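Local coordinates for cell surface protein (Putative S-layer protein) (Clostridioides difficile R20291, PDB 5NJL), which is a putative S-layer protein of the cell wall that shows cell adhesion in vitro and probably acts as an adhesin at the bacterial surface, at residues S19-L24 against V75-K80; A102-E107 against I157-E162; N109-K114 against E162-T167; V128-D133 against D137-T142. All coordinates share one frame; numbering follows the deposited sequence. Where two conformers were deposited one is given.

Interaction 1: S19-L24 against V75-K80. With SO4 (sulfate ion), chain B.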
loop_
_atom_site.group_PDB
_atom_site.type_symbol
_atom_site.label_atom_id
_atom_site.label_comp_id
_atom_site.label_asym_id
_atom_site.label_seq_id
_atom_site.Cartn_x
_atom_site.Cartn_y
_atom_site.Cartn_z
ATOM N N SER A 19 18.946 4.165 7.823
ATOM C CA SER A 19 19.036 2.850 8.421
ATOM C C SER A 19 17.860 1.954 8.058
ATOM O O SER A 19 18.059 0.784 7.696
ATOM C CB SER A 19 19.186 2.959 9.932
ATOM O OG SER A 19 20.347 3.712 10.205
ATOM N N LYS A 20 16.654 2.499 8.132
ATOM C CA LYS A 20 15.450 1.729 7.780
ATOM C C LYS A 20 15.382 1.396 6.294
ATOM O O LYS A 20 15.093 0.258 5.937
ATOM C CB LYS A 20 14.180 2.464 8.215
ATOM C CG LYS A 20 14.018 2.510 9.732
ATOM C CD LYS A 20 12.664 3.100 10.145
ATOM C CE LYS A 20 12.339 2.840 11.615
ATOM N NZ LYS A 20 12.956 3.877 12.491
ATOM N N VAL A 21 15.658 2.368 5.433
ATOM C CA VAL A 21 15.608 2.147 3.985
ATOM C C VAL A 21 16.714 1.175 3.528
ATOM O O VAL A 21 16.503 0.366 2.610
ATOM C CB VAL A 21 15.657 3.456 3.216
ATOM C CG1 VAL A 21 15.708 3.231 1.713
ATOM C CG2 VAL A 21 14.443 4.288 3.555
ATOM N N ARG A 22 17.876 1.233 4.167
ATOM C CA ARG A 22 18.941 0.274 3.868
ATOM C C ARG A 22 18.433 -1.153 4.075
ATOM O O ARG A 22 18.641 -2.037 3.201
ATOM C CB ARG A 22 20.204 0.531 4.718
ATOM C CG ARG A 22 21.314 -0.518 4.555
ATOM C CD ARG A 22 22.468 -0.387 5.564
ATOM N NE ARG A 22 23.245 0.859 5.398
ATOM C CZ ARG A 22 23.297 1.873 6.281
ATOM N NH1 ARG A 22 24.016 2.946 6.007
ATOM N NH2 ARG A 22 22.630 1.844 7.431
ATOM N N ASP A 23 17.759 -1.378 5.208
ATOM C CA ASP A 23 17.224 -2.710 5.502
ATOM C C ASP A 23 16.136 -3.130 4.494
ATOM O O ASP A 23 16.131 -4.284 4.048
ATOM C CB ASP A 23 16.760 -2.812 6.966
ATOM C CG ASP A 23 17.923 -2.696 7.971
ATOM O OD1 ASP A 23 19.105 -2.887 7.589
ATOM O OD2 ASP A 23 17.649 -2.409 9.156
ATOM N N LEU A 24 15.253 -2.204 4.104
ATOM C CA LEU A 24 14.231 -2.476 3.091
ATOM C C LEU A 24 14.834 -2.836 1.758
ATOM O O LEU A 24 14.365 -3.761 1.090
ATOM C CB LEU A 24 13.311 -1.278 2.873
ATOM C CG LEU A 24 12.399 -0.894 4.054
ATOM C CD1 LEU A 24 11.626 0.325 3.641
ATOM C CD2 LEU A 24 11.469 -2.026 4.495
ATOM N N VAL A 75 11.268 11.212 -0.350
ATOM C CA VAL A 75 11.548 9.776 -0.514
ATOM C C VAL A 75 10.205 9.032 -0.483
ATOM O O VAL A 75 9.448 9.194 0.482
ATOM C CB VAL A 75 12.450 9.240 0.621
ATOM C CG1 VAL A 75 12.718 7.751 0.465
ATOM C CG2 VAL A 75 13.763 10.022 0.694
ATOM N N THR A 76 9.908 8.237 -1.520
ATOM C CA THR A 76 8.730 7.340 -1.479
ATOM C C THR A 76 9.140 5.879 -1.392
ATOM O O THR A 76 10.140 5.475 -1.979
ATOM C CB THR A 76 7.774 7.572 -2.656
ATOM O OG1 THR A 76 8.360 7.142 -3.885
ATOM C CG2 THR A 76 7.417 9.058 -2.759
ATOM N N ILE A 77 8.422 5.133 -0.569
ATOM C CA ILE A 77 8.668 3.716 -0.322
ATOM C C ILE A 77 7.420 2.979 -0.822
ATOM O O ILE A 77 6.307 3.210 -0.310
ATOM C CB ILE A 77 8.884 3.462 1.167
ATOM C CG1 ILE A 77 10.059 4.320 1.696
ATOM C CG2 ILE A 77 9.074 1.972 1.471
ATOM C CD1 ILE A 77 10.346 4.099 3.164
ATOM N N THR A 78 7.615 2.136 -1.829
ATOM C CA THR A 78 6.573 1.298 -2.409
ATOM C C THR A 78 6.932 -0.193 -2.214
ATOM O O THR A 78 8.035 -0.613 -2.535
ATOM C CB THR A 78 6.394 1.633 -3.890
ATOM O OG1 THR A 78 6.099 3.028 -4.035
ATOM C CG2 THR A 78 5.251 0.831 -4.511
ATOM N N ASP A 79 6.009 -0.955 -1.634
ATOM C CA ASP A 79 6.029 -2.423 -1.642
ATOM C C ASP A 79 5.598 -2.868 -3.031
ATOM O O ASP A 79 4.485 -2.555 -3.478
ATOM C CB ASP A 79 5.101 -2.913 -0.511
ATOM C CG ASP A 79 4.970 -4.415 -0.411
ATOM O OD1 ASP A 79 5.586 -5.191 -1.178
ATOM O OD2 ASP A 79 4.235 -4.839 0.498
ATOM N N LYS A 80 6.470 -3.560 -3.762
ATOM C CA LYS A 80 6.125 -4.027 -5.097
ATOM C C LYS A 80 5.135 -5.226 -5.095
ATOM O O LYS A 80 4.761 -5.702 -6.163
ATOM C CB LYS A 80 7.364 -4.406 -5.905
ATOM C CG LYS A 80 8.307 -3.245 -6.218
ATOM C CD LYS A 80 9.649 -3.714 -6.790
ATOM C CE LYS A 80 9.631 -4.078 -8.263
ATOM N NZ LYS A 80 9.070 -2.979 -9.075
HETATM S S SO4 B . 22.508 0.989 11.209
HETATM O O1 SO4 B . 22.215 2.173 10.394
HETATM O O2 SO4 B . 23.987 0.844 11.260
HETATM O O3 SO4 B . 21.964 1.187 12.578
HETATM O O4 SO4 B . 21.886 -0.223 10.618
#
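Ile77 meets Val21 and Leu24 where helix 14-25 packs on one face of a mixed five-stranded sheet, a helix-on-sheet layer joined here by aliphatic side chains alone. From Ile77 CB, on strand 72-79, two branches set out toward the helix. The short one, Ile77 CG2, lies anti to the backbone N and ends 3.7 Å from Leu24 CD1. The long one runs through CG1, anti to the carbonyl carbon (chi1 -57°), and stays extended to CD1, which reaches both helix residues. Ile77 CD1 stands 4.0 Å from Leu24 CD1 and 4.1 Å from Val21 CG2, so one leucine methyl is touched by both branches of the isoleucine. The Leu24 side chain crosses Ile77 at about a right angle, whereas Val21 presents a single methyl from one turn earlier in the helix. The layer continues beyond this pair of segments: Val21 also rests on Ile42 of strand 40-45 and on Ile57 of helix 57-65, Leu24 on Tyr40, and Ile77 on Ile209 of strand 204-212. A sulfate, probably from the crystallisation liquor, sits by the helix well away from the strand. It lies beside Ser19, at a separation too short to interpret with confidence, and its O1 approaches the edge of the Arg22 guanidinium near the group's plane, 3.0 Å from Arg22 NH2.

Interaction 2: A102-E107 against I157-E162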
loop_
_atom_site.group_PDB
_atom_site.type_symbol
_atom_site.label_atom_id
_atom_site.label_comp_id
_atom_site.label_asym_id
_atom_site.label_seq_id
_atom_site.Cartn_x
_atom_site.Cartn_y
_atom_site.Cartn_z
ATOM N N ALA A 102 -19.486 -9.879 -1.732
ATOM C CA ALA A 102 -19.783 -9.776 -3.174
ATOM C C ALA A 102 -18.912 -10.678 -4.058
ATOM O O ALA A 102 -19.382 -11.192 -5.074
ATOM C CB ALA A 102 -19.679 -8.325 -3.652
ATOM N N ASP A 103 -17.648 -10.849 -3.694
ATOM C CA ASP A 103 -16.766 -11.767 -4.391
ATOM C C ASP A 103 -17.249 -13.231 -4.276
ATOM O O ASP A 103 -17.177 -13.985 -5.245
ATOM C CB ASP A 103 -15.339 -11.697 -3.819
ATOM C CG ASP A 103 -14.596 -10.406 -4.172
ATOM O OD1 ASP A 103 -15.005 -9.690 -5.114
ATOM O OD2 ASP A 103 -13.562 -10.145 -3.513
ATOM N N LEU A 104 -17.707 -13.627 -3.097
ATOM C CA LEU A 104 -18.230 -14.990 -2.897
ATOM C C LEU A 104 -19.523 -15.195 -3.701
ATOM O O LEU A 104 -19.699 -16.207 -4.367
ATOM C CB LEU A 104 -18.482 -15.287 -1.437
ATOM C CG LEU A 104 -17.246 -15.250 -0.546
ATOM C CD1 LEU A 104 -17.670 -15.323 0.898
ATOM C CD2 LEU A 104 -16.274 -16.363 -0.862
ATOM N N SER A 105 -20.400 -14.198 -3.657
ATOM C CA SER A 105 -21.632 -14.224 -4.389
ATOM C C SER A 105 -21.413 -14.301 -5.887
ATOM O O SER A 105 -22.072 -15.099 -6.561
ATOM C CB SER A 105 -22.442 -12.966 -4.041
ATOM O OG SER A 105 -23.699 -13.080 -4.628
ATOM N N ALA A 106 -20.483 -13.494 -6.420
ATOM C CA ALA A 106 -20.097 -13.559 -7.842
ATOM C C ALA A 106 -19.561 -14.917 -8.263
ATOM O O ALA A 106 -19.858 -15.402 -9.357
ATOM C CB ALA A 106 -19.049 -12.494 -8.178
ATOM N N GLU A 107 -18.759 -15.533 -7.402
ATOM C CA GLU A 107 -18.203 -16.839 -7.711
ATOM C C GLU A 107 -19.293 -17.917 -7.809
ATOM O O GLU A 107 -19.252 -18.748 -8.716
ATOM C CB GLU A 107 -17.182 -17.242 -6.638
ATOM C CG GLU A 107 -16.386 -18.487 -6.977
ATOM C CD GLU A 107 -15.414 -18.284 -8.124
ATOM O OE1 GLU A 107 -14.253 -17.875 -7.882
ATOM O OE2 GLU A 107 -15.804 -18.562 -9.260
ATOM N N ILE A 157 -15.934 -22.313 1.281
ATOM C CA ILE A 157 -14.949 -21.300 0.886
ATOM C C ILE A 157 -15.411 -19.990 1.534
ATOM O O ILE A 157 -16.598 -19.638 1.471
ATOM C CB ILE A 157 -14.877 -21.154 -0.652
ATOM C CG1 ILE A 157 -14.542 -22.486 -1.356
ATOM C CG2 ILE A 157 -13.872 -20.087 -1.069
ATOM C CD1 ILE A 157 -13.156 -23.014 -1.105
ATOM N N GLY A 158 -14.481 -19.280 2.171
ATOM C CA GLY A 158 -14.803 -18.034 2.865
ATOM C C GLY A 158 -13.997 -16.824 2.423
ATOM O O GLY A 158 -13.095 -16.910 1.592
ATOM N N ILE A 159 -14.323 -15.693 3.028
ATOM C CA ILE A 159 -13.590 -14.462 2.799
ATOM C C ILE A 159 -12.165 -14.726 3.258
ATOM O O ILE A 159 -11.935 -15.334 4.310
ATOM C CB ILE A 159 -14.211 -13.265 3.558
ATOM C CG1 ILE A 159 -15.603 -12.941 2.982
ATOM C CG2 ILE A 159 -13.317 -12.025 3.421
ATOM C CD1 ILE A 159 -16.432 -11.997 3.818
ATOM N N GLY A 160 -11.214 -14.333 2.432
ATOM C CA GLY A 160 -9.808 -14.492 2.739
ATOM C C GLY A 160 -9.201 -15.732 2.143
ATOM O O GLY A 160 -7.995 -15.865 2.136
ATOM N N ASP A 161 -10.021 -16.649 1.618
ATOM C CA ASP A 161 -9.497 -17.813 0.904
ATOM C C ASP A 161 -9.097 -17.476 -0.512
ATOM O O ASP A 161 -9.628 -16.539 -1.127
ATOM C CB ASP A 161 -10.534 -18.962 0.918
ATOM C CG ASP A 161 -10.697 -19.591 2.300
ATOM O OD1 ASP A 161 -9.730 -19.560 3.117
ATOM O OD2 ASP A 161 -11.778 -20.150 2.586
ATOM N N GLU A 162 -8.139 -18.232 -1.040
ATOM C CA GLU A 162 -7.719 -18.107 -2.436
ATOM C C GLU A 162 -8.828 -18.570 -3.373
ATOM O O GLU A 162 -9.556 -19.538 -3.061
ATOM C CB GLU A 162 -6.428 -18.903 -2.690
ATOM C CG GLU A 162 -5.245 -18.344 -1.880
ATOM C CD GLU A 162 -3.948 -19.155 -1.993
ATOM O OE1 GLU A 162 -3.956 -20.288 -2.516
ATOM O OE2 GLU A 162 -2.903 -18.639 -1.535
#
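Leu104 points from helix 101-115 toward the chain where strand 152-158 gives way to a turn, and its two methyls divide the work. One reaches Ile159, the two side chains crossing at about a right angle, with Leu104 CD1 3.8 Å from Ile159 CG1. Leu104 CD2 instead lies over backbone, 4.0 Å from Gly158 C and equally far from Ile157 O, with Ile157 CG2 a looser neighbour. At Gly158 there is no side chain, and the leucine methyl packs against the bare peptide. Ile159 places CG1 anti to its carbonyl carbon (chi1 -66°), which brings CG1 against the Leu104 CD1 methyl. The turn itself is pinned from within: Asp161 N donates to Gly158 O over 3.1 Å, while Asp161 OD2 accepts from Gly158 N at 2.9 Å. This second bond is nearly straight (167° at the hydrogen) and uses the anti side of the carboxylate, somewhat out of its plane. Tyr98, Tyr132 and Leu139 also touch Leu104, which is buried. Gly158 to Asp161 form a type II beta turn, with Gly160 at its third position in the positive-phi conformation usual there; the turn ends strand 152-158 of a three-stranded antiparallel sheet, one face of which packs on helix 101-115, a two-layer alpha+beta arrangement.

Interaction 3: N109-K114 against E162-T167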
loop_
_atom_site.group_PDB
_atom_site.type_symbol
_atom_site.label_atom_id
_atom_site.label_comp_id
_atom_site.label_asym_id
_atom_site.label_seq_id
_atom_site.Cartn_x
_atom_site.Cartn_y
_atom_site.Cartn_z
ATOM N N ASN A 109 -22.373 -17.458 -8.668
ATOM C CA ASN A 109 -23.020 -17.207 -9.963
ATOM C C ASN A 109 -22.194 -17.695 -11.120
ATOM O O ASN A 109 -22.725 -18.328 -12.038
ATOM C CB ASN A 109 -23.336 -15.729 -10.150
ATOM C CG ASN A 109 -24.427 -15.244 -9.225
ATOM O OD1 ASN A 109 -25.310 -16.003 -8.827
ATOM N ND2 ASN A 109 -24.386 -13.958 -8.899
ATOM N N SER A 110 -20.891 -17.436 -11.086
ATOM C CA SER A 110 -20.007 -17.881 -12.153
ATOM C C SER A 110 -19.942 -19.407 -12.279
ATOM O O SER A 110 -20.033 -19.965 -13.384
ATOM C CB SER A 110 -18.596 -17.331 -11.934
ATOM O OG SER A 110 -17.704 -17.938 -12.848
ATOM N N ILE A 111 -19.764 -20.086 -11.146
ATOM C CA ILE A 111 -19.727 -21.552 -11.149
ATOM C C ILE A 111 -21.057 -22.149 -11.655
ATOM O O ILE A 111 -21.057 -23.079 -12.484
ATOM C CB ILE A 111 -19.376 -22.119 -9.758
ATOM C CG1 ILE A 111 -17.917 -21.760 -9.409
ATOM C CG2 ILE A 111 -19.549 -23.640 -9.752
ATOM C CD1 ILE A 111 -17.551 -22.009 -7.949
ATOM N N THR A 112 -22.163 -21.603 -11.177
ATOM C CA THR A 112 -23.500 -22.080 -11.566
ATOM C C THR A 112 -23.658 -21.952 -13.101
ATOM O O THR A 112 -24.097 -22.888 -13.772
ATOM C CB THR A 112 -24.575 -21.297 -10.799
ATOM O OG1 THR A 112 -24.408 -21.526 -9.402
ATOM C CG2 THR A 112 -25.991 -21.682 -11.203
ATOM N N GLU A 113 -23.212 -20.822 -13.653
ATOM C CA GLU A 113 -23.252 -20.610 -15.103
ATOM C C GLU A 113 -22.290 -21.544 -15.832
ATOM O O GLU A 113 -22.681 -22.200 -16.783
ATOM C CB GLU A 113 -22.982 -19.137 -15.441
ATOM C CG GLU A 113 -23.103 -18.779 -16.926
ATOM C CD GLU A 113 -24.526 -18.854 -17.483
ATOM O OE1 GLU A 113 -24.663 -18.817 -18.730
ATOM O OE2 GLU A 113 -25.510 -18.942 -16.703
ATOM N N LYS A 114 -21.046 -21.630 -15.379
ATOM C CA LYS A 114 -20.083 -22.545 -15.982
ATOM C C LYS A 114 -20.535 -24.010 -15.977
ATOM O O LYS A 114 -20.252 -24.721 -16.934
ATOM C CB LYS A 114 -18.707 -22.459 -15.308
ATOM C CG LYS A 114 -17.843 -21.295 -15.743
ATOM C CD LYS A 114 -16.624 -21.220 -14.834
ATOM C CE LYS A 114 -15.462 -20.449 -15.438
ATOM N NZ LYS A 114 -15.715 -18.992 -15.465
ATOM N N GLU A 162 -8.139 -18.232 -1.040
ATOM C CA GLU A 162 -7.719 -18.107 -2.436
ATOM C C GLU A 162 -8.828 -18.570 -3.373
ATOM O O GLU A 162 -9.556 -19.538 -3.061
ATOM C CB GLU A 162 -6.428 -18.903 -2.690
ATOM C CG GLU A 162 -5.245 -18.344 -1.880
ATOM C CD GLU A 162 -3.948 -19.155 -1.993
ATOM O OE1 GLU A 162 -3.956 -20.288 -2.516
ATOM O OE2 GLU A 162 -2.903 -18.639 -1.535
ATOM N N LYS A 163 -8.965 -17.862 -4.499
ATOM C CA LYS A 163 -9.978 -18.171 -5.501
ATOM C C LYS A 163 -9.777 -19.562 -6.044
ATOM O O LYS A 163 -8.657 -19.965 -6.319
ATOM C CB LYS A 163 -9.987 -17.160 -6.633
ATOM C CG LYS A 163 -10.524 -15.812 -6.149
ATOM C CD LYS A 163 -10.598 -14.782 -7.267
ATOM C CE LYS A 163 -11.222 -13.505 -6.730
ATOM N NZ LYS A 163 -11.434 -12.553 -7.854
ATOM N N ILE A 164 -10.875 -20.293 -6.163
ATOM C CA ILE A 164 -10.803 -21.688 -6.552
ATOM C C ILE A 164 -11.151 -21.825 -8.042
ATOM O O ILE A 164 -11.707 -20.901 -8.652
ATOM C CB ILE A 164 -11.580 -22.641 -5.587
ATOM C CG1 ILE A 164 -12.988 -22.186 -5.255
ATOM C CG2 ILE A 164 -10.864 -22.774 -4.260
ATOM C CD1 ILE A 164 -13.843 -22.005 -6.456
ATOM N N ASP A 165 -10.808 -22.968 -8.629
ATOM C CA ASP A 165 -11.040 -23.218 -10.051
ATOM C C ASP A 165 -11.372 -24.695 -10.198
ATOM O O ASP A 165 -10.514 -25.540 -9.980
ATOM C CB ASP A 165 -9.759 -22.852 -10.808
ATOM C CG ASP A 165 -9.850 -23.044 -12.320
ATOM O OD1 ASP A 165 -10.886 -23.500 -12.893
ATOM O OD2 ASP A 165 -8.810 -22.731 -12.950
ATOM N N LEU A 166 -12.620 -24.985 -10.558
ATOM C CA LEU A 166 -13.086 -26.369 -10.683
ATOM C C LEU A 166 -12.583 -27.066 -11.957
ATOM O O LEU A 166 -12.750 -28.280 -12.096
ATOM C CB LEU A 166 -14.610 -26.428 -10.605
ATOM C CG LEU A 166 -15.223 -25.878 -9.320
ATOM C CD1 LEU A 166 -16.739 -25.959 -9.361
ATOM C CD2 LEU A 166 -14.682 -26.613 -8.112
ATOM N N THR A 167 -11.960 -26.311 -12.887
ATOM C CA THR A 167 -11.251 -26.913 -14.012
ATOM C C THR A 167 -9.846 -27.397 -13.644
ATOM O O THR A 167 -9.277 -28.201 -14.374
ATOM C CB THR A 167 -11.148 -25.974 -15.245
ATOM O OG1 THR A 167 -10.244 -24.906 -14.967
ATOM C CG2 THR A 167 -12.489 -25.413 -15.597
#
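Ile111 of helix 101-115 packs on Ile164 and Leu166 of the irregular chain that follows strand 152-158, joining the helix of an alpha+beta domain to a loop with an Asx turn. The two branches of Ile111 serve different partners. CG1 lies anti to the carbonyl carbon (chi1 -68°) and carries Ile111 CD1 to 4.0 Å from Ile164 CD1. Ile111 CG2, anti to the backbone N, points roughly at right angles to that branch and comes 3.7 Å from Leu166 CD1 in the conformer modelled here. Both loop side chains cross Ile111 at about a right angle, but they arrive differently. Leu166 aims its CB at the helix and keeps an extended chain beyond it. Ile164 starts off to one side and needs an unusual rotamer: CG1 sits between the backbone N and the carbonyl carbon (chi1 48°), and a second bend brings CD1 back toward Ile111. Ile141 touches both isoleucines, and Tyr123 of helix 122-125 and Val128 touch both Ile111 and Leu166, extending the apolar cluster. Next to it, Asp165 holds the loop in shape. Its OD1 takes two bonds from Thr167, both reaching the same face of the carboxylate: Thr167 N, 3.0 Å from Asp165 OD1, comes from well above the plane, and the hydroxyl Thr167 OG1 from the syn side, 2.6 Å from the same oxygen.

Interaction 4: V128-D133 against D137-T142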
loop_
_atom_site.group_PDB
_atom_site.type_symbol
_atom_site.label_atom_id
_atom_site.label_comp_id
_atom_site.label_asym_id
_atom_site.label_seq_id
_atom_site.Cartn_x
_atom_site.Cartn_y
_atom_site.Cartn_z
ATOM N N VAL A 128 -22.468 -30.185 -10.333
ATOM C CA VAL A 128 -21.933 -29.119 -9.465
ATOM C C VAL A 128 -23.059 -28.223 -9.052
ATOM O O VAL A 128 -23.867 -27.794 -9.897
ATOM C CB VAL A 128 -20.855 -28.265 -10.190
ATOM C CG1 VAL A 128 -20.333 -27.161 -9.271
ATOM C CG2 VAL A 128 -19.704 -29.137 -10.632
ATOM N N LYS A 129 -23.117 -27.925 -7.760
ATOM C CA LYS A 129 -23.918 -26.843 -7.251
ATOM C C LYS A 129 -23.039 -25.883 -6.504
ATOM O O LYS A 129 -22.104 -26.293 -5.812
ATOM C CB LYS A 129 -24.974 -27.349 -6.282
ATOM C CG LYS A 129 -25.943 -28.347 -6.854
ATOM C CD LYS A 129 -27.028 -27.684 -7.636
ATOM C CE LYS A 129 -28.176 -28.650 -7.837
ATOM N NZ LYS A 129 -29.100 -27.999 -8.772
ATOM N N ALA A 130 -23.332 -24.593 -6.617
ATOM C CA ALA A 130 -22.557 -23.622 -5.875
ATOM C C ALA A 130 -23.507 -22.628 -5.293
ATOM O O ALA A 130 -24.324 -22.052 -6.028
ATOM C CB ALA A 130 -21.548 -22.937 -6.776
ATOM N N SER A 131 -23.389 -22.399 -3.998
ATOM C CA SER A 131 -24.347 -21.597 -3.246
ATOM C C SER A 131 -23.621 -20.516 -2.461
ATOM O O SER A 131 -22.606 -20.799 -1.842
ATOM C CB SER A 131 -25.133 -22.475 -2.264
ATOM O OG SER A 131 -25.776 -23.594 -2.873
ATOM N N TYR A 132 -24.128 -19.279 -2.475
ATOM C CA TYR A 132 -23.624 -18.244 -1.572
ATOM C C TYR A 132 -24.636 -18.136 -0.435
ATOM O O TYR A 132 -25.793 -17.811 -0.651
ATOM C CB TYR A 132 -23.351 -16.874 -2.247
ATOM C CG TYR A 132 -23.103 -15.822 -1.179
ATOM C CD1 TYR A 132 -21.996 -15.907 -0.349
ATOM C CD2 TYR A 132 -24.037 -14.804 -0.917
ATOM C CE1 TYR A 132 -21.776 -14.996 0.677
ATOM C CE2 TYR A 132 -23.819 -13.872 0.105
ATOM C CZ TYR A 132 -22.689 -13.974 0.905
ATOM O OH TYR A 132 -22.468 -13.090 1.956
ATOM N N ASP A 133 -24.206 -18.499 0.758
ATOM C CA ASP A 133 -25.033 -18.447 1.941
ATOM C C ASP A 133 -24.825 -17.062 2.537
ATOM O O ASP A 133 -23.773 -16.790 3.124
ATOM C CB ASP A 133 -24.652 -19.551 2.915
ATOM C CG ASP A 133 -25.630 -19.675 4.091
ATOM O OD1 ASP A 133 -25.881 -18.671 4.794
ATOM O OD2 ASP A 133 -26.133 -20.778 4.330
ATOM N N ASP A 137 -22.044 -16.178 5.326
ATOM C CA ASP A 137 -21.037 -15.529 4.522
ATOM C C ASP A 137 -19.987 -16.524 3.965
ATOM O O ASP A 137 -18.776 -16.310 4.075
ATOM C CB ASP A 137 -20.376 -14.432 5.359
ATOM C CG ASP A 137 -19.881 -13.311 4.544
ATOM O OD1 ASP A 137 -20.255 -13.180 3.360
ATOM O OD2 ASP A 137 -19.104 -12.535 5.117
ATOM N N LYS A 138 -20.487 -17.592 3.341
ATOM C CA LYS A 138 -19.654 -18.642 2.759
ATOM C C LYS A 138 -20.115 -19.037 1.358
ATOM O O LYS A 138 -21.315 -19.001 1.062
ATOM C CB LYS A 138 -19.700 -19.889 3.651
ATOM C CG LYS A 138 -19.179 -19.683 5.071
ATOM C CD LYS A 138 -17.715 -19.283 5.118
ATOM C CE LYS A 138 -17.265 -19.026 6.560
ATOM N NZ LYS A 138 -15.879 -18.480 6.638
ATOM N N LEU A 139 -19.162 -19.419 0.517
ATOM C CA LEU A 139 -19.451 -20.075 -0.767
ATOM C C LEU A 139 -19.396 -21.584 -0.477
ATOM O O LEU A 139 -18.402 -22.068 0.064
ATOM C CB LEU A 139 -18.402 -19.689 -1.788
ATOM C CG LEU A 139 -18.298 -20.437 -3.097
ATOM C CD1 LEU A 139 -19.557 -20.237 -3.912
ATOM C CD2 LEU A 139 -17.093 -20.008 -3.884
ATOM N N VAL A 140 -20.466 -22.299 -0.798
ATOM C CA VAL A 140 -20.554 -23.735 -0.540
ATOM C C VAL A 140 -20.664 -24.435 -1.887
ATOM O O VAL A 140 -21.646 -24.250 -2.633
ATOM C CB VAL A 140 -21.752 -24.040 0.353
ATOM C CG1 VAL A 140 -21.866 -25.521 0.670
ATOM C CG2 VAL A 140 -21.701 -23.192 1.629
ATOM N N ILE A 141 -19.665 -25.252 -2.185
ATOM C CA ILE A 141 -19.606 -26.004 -3.417
ATOM C C ILE A 141 -19.932 -27.462 -3.132
ATOM O O ILE A 141 -19.294 -28.101 -2.279
ATOM C CB ILE A 141 -18.241 -25.830 -4.047
ATOM C CG1 ILE A 141 -18.050 -24.338 -4.419
ATOM C CG2 ILE A 141 -18.097 -26.683 -5.302
ATOM C CD1 ILE A 141 -16.616 -23.998 -4.685
ATOM N N THR A 142 -20.920 -28.008 -3.848
ATOM C CA THR A 142 -21.356 -29.389 -3.611
ATOM C C THR A 142 -21.250 -30.144 -4.928
ATOM O O THR A 142 -21.821 -29.731 -5.944
ATOM C CB THR A 142 -22.760 -29.415 -3.020
ATOM O OG1 THR A 142 -22.692 -28.971 -1.662
ATOM C CG2 THR A 142 -23.380 -30.792 -3.059
HETATM O O HOH W 1 -24.065 -25.653 -2.950
#
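Tyr132 and Asp137 each set CG anti to the backbone N (chi1 169° and -151°), and these torsions bring phenol and carboxylate together across the end of a beta hairpin. Tyr132 OH donates to Asp137 OD1 over 2.6 Å. The oxygen lies at the ring edge, in the ring plane, while the carboxylate is turned 76° from it and is met on its anti side, with the donor tilted out of the carboxylate plane. Asp137 OD1 has a second partner in Ser101 OG, which probably helps fix the group's rotation. Nearer the backbone, Tyr132 CD1 comes within 3.5 Å of Lys138 O. Strands 126-133 and 138-145 run antiparallel, with hydrogen-bonded pairs at Lys129-Thr142, Ser131-Val140 and Asp133-Lys138; Val140 N to Ser131 O measures 2.8 Å. At the turn Asp137 and Lys138 both face Asp133, forming a G1 bulge; Asp133 N donates firmly to Lys138 O at 2.9 Å, but the bonds from Asp137 N and Lys138 N to Asp133 O are weak. A water on the Ser131 and Val140 face bridges the strands, 2.7 Å from Ser131 OG and donating to Val140 O at 2.8 Å. The other face, with Ala130, Tyr132, Leu139 and Ile141, packs toward helix 101-115, Tyr132 on Leu104 and Ala130 on Ile111, while strand 152-158 pairs with 138-145 along its other edge.

From the N terminus, interaction 1 comes first: it closes a loop of fifty residues and ties helix 14-25 to a five-stranded sheet that strand 204-212 completes later. In the region between, helix 101-115 opens interactions 2 and 3 in turn. Interaction 2 returns to the end of strand 152-158 and interaction 3 to the loop beyond; they share Glu162, and since their segments alternate they cross. Interaction 4 is a short hairpin lying within the loops of both, and its sheet neighbour, strand 152-158, leads into the second segment of interaction 2. The last three centres lie about 10 Å apart and bind one helix, one three-stranded sheet and the following loop, whereas interaction 1 is about 33 Å from interaction 2, centre to centre.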